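Local coordinates for protein NBR1 homolog (Arabidopsis thaliana, PDB 6TGS) that probably acts as a receptor that delivers ubiquitinated protein aggregates to the vacuole by autophagy, and homodimerizes through its PB1 domain, at residues A[56-61]-A[66-71]. The protein carries 3 engineered substitutions. Residues are numbered along the deposited sequence; the frame is centred on the assembly and turned at random.
Engineered in segment 56-61: A60 (natural residue Asp), A61 (natural residue Glu).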
# COMPACT_ATOMS: atom_id res chain seq x y z
N LEU A 56 -0.97 -0.90 -8.32
CA LEU A 56 -1.17 -0.32 -7.00
C LEU A 56 -0.58 1.09 -7.03
O LEU A 56 0.63 1.24 -7.19
CB LEU A 56 -0.50 -1.17 -5.92
CG LEU A 56 -0.89 -2.65 -5.95
CD1 LEU A 56 -0.16 -3.45 -4.86
CD2 LEU A 56 -2.39 -2.77 -5.79
N THR A 57 -1.44 2.11 -6.95
CA THR A 57 -0.98 3.48 -7.10
C THR A 57 -1.46 4.36 -5.95
O THR A 57 -2.51 4.10 -5.36
CB THR A 57 -1.47 4.10 -8.43
OG1 THR A 57 -2.89 3.97 -8.55
CG2 THR A 57 -0.78 3.41 -9.62
N TYR A 58 -0.69 5.41 -5.64
CA TYR A 58 -1.19 6.47 -4.78
C TYR A 58 -0.83 7.82 -5.37
O TYR A 58 0.07 7.92 -6.20
CB TYR A 58 -0.66 6.35 -3.35
CG TYR A 58 0.81 6.59 -3.11
CD1 TYR A 58 1.29 7.86 -2.75
CD2 TYR A 58 1.72 5.53 -3.16
CE1 TYR A 58 2.64 8.06 -2.48
CE2 TYR A 58 3.07 5.73 -2.88
CZ TYR A 58 3.52 7.00 -2.54
OH TYR A 58 4.85 7.21 -2.27
N SER A 59 -1.59 8.85 -4.98
CA SER A 59 -1.34 10.21 -5.46
C SER A 59 -0.50 10.97 -4.44
O SER A 59 -0.91 11.13 -3.28
CB SER A 59 -2.64 10.97 -5.76
OG SER A 59 -3.48 10.22 -6.62
N ALA A 60 0.65 11.47 -4.89
CA ALA A 60 1.58 12.15 -4.01
C ALA A 60 1.18 13.62 -3.86
O ALA A 60 0.30 14.13 -4.56
CB ALA A 60 3.00 12.03 -4.57
N ALA A 61 1.83 14.29 -2.91
CA ALA A 61 1.49 15.68 -2.62
C ALA A 61 1.84 16.62 -3.77
O ALA A 61 1.27 17.72 -3.85
CB ALA A 61 2.18 16.15 -1.34
N VAL A 66 2.31 7.78 -7.82
CA VAL A 66 3.36 6.83 -7.50
C VAL A 66 2.83 5.42 -7.70
O VAL A 66 1.80 5.06 -7.12
CB VAL A 66 3.85 7.01 -6.05
CG1 VAL A 66 4.95 5.99 -5.76
CG2 VAL A 66 4.30 8.44 -5.75
N ALA A 67 3.54 4.62 -8.48
CA ALA A 67 3.20 3.20 -8.62
C ALA A 67 4.05 2.36 -7.68
O ALA A 67 5.29 2.44 -7.71
CB ALA A 67 3.39 2.72 -10.05
N LEU A 68 3.40 1.54 -6.88
CA LEU A 68 4.09 0.59 -6.01
C LEU A 68 4.42 -0.63 -6.86
O LEU A 68 3.55 -1.48 -7.10
CB LEU A 68 3.23 0.24 -4.81
CG LEU A 68 2.78 1.41 -3.93
CD1 LEU A 68 1.81 0.87 -2.86
CD2 LEU A 68 3.96 2.11 -3.28
N VAL A 69 5.65 -0.70 -7.35
CA VAL A 69 6.07 -1.85 -8.15
C VAL A 69 7.14 -2.69 -7.47
O VAL A 69 7.27 -3.88 -7.82
CB VAL A 69 6.53 -1.43 -9.57
CG1 VAL A 69 5.35 -0.91 -10.37
CG2 VAL A 69 7.62 -0.36 -9.52
N ASP A 70 7.87 -2.16 -6.49
CA ASP A 70 8.86 -2.96 -5.79
C ASP A 70 8.98 -2.50 -4.34
O ASP A 70 8.37 -1.52 -3.92
CB ASP A 70 10.23 -2.93 -6.51
CG ASP A 70 10.75 -1.52 -6.74
OD1 ASP A 70 10.79 -0.74 -5.76
OD2 ASP A 70 11.13 -1.18 -7.88
N ASP A 71 9.79 -3.24 -3.58
CA ASP A 71 9.94 -2.95 -2.15
C ASP A 71 10.56 -1.58 -1.91
O ASP A 71 10.32 -0.97 -0.86
CB ASP A 71 10.79 -4.03 -1.48
CG ASP A 71 10.01 -5.31 -1.22
OD1 ASP A 71 8.77 -5.24 -1.19
OD2 ASP A 71 10.65 -6.37 -1.03
O HOH W 1 1.66 -1.35 -9.18
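Y58 and V66 face each other as a hydrogen-bonded antiparallel pair in the hairpin of strands 55-59 and 65-67, the latter the outermost strand at one side of the ubiquitin-like PB1 sheet. Two backbone hydrogen bonds link them: Y58 N to V66 O (2.9 Å) and V66 N to Y58 O (2.8 Å). Their side chains run side by side, Y58 buried and touching V77 of helix 71-79, V66 partly exposed. With CG set between backbone N and carbonyl carbon (chi1 68°), the Y58 ring swings across the neighbouring strand; V66 CB sits over one ring face, 3.6 Å from its centroid, a CH-pi contact. V66 CG1 approaches Y58 CE2 to 3.4 Å, while L68 CD2 meets the ring edge in plane. L56 O accepts a hydrogen bond from L68 N (2.8 Å), and L56 and L68 pack against helix 35-46, both touching M35. Without the ring, as with an alanine at Y58, V66 would probably lose its aromatic floor and a gap open beside L68, L85 and V77. The other face is looser: T57 and A67 form a non-hydrogen-bonded pair whose small side chains meet at 4.2 Å, T57 CG2 to A67 CB, and A67 is exposed. At the hairpin's open end a water bridges L56 N and L68 O. The engineered A60 merely brushes V66. Backbone hydrogen bonds thus set the register, while apolar contact on the Y58 face ties this edge strand to the core.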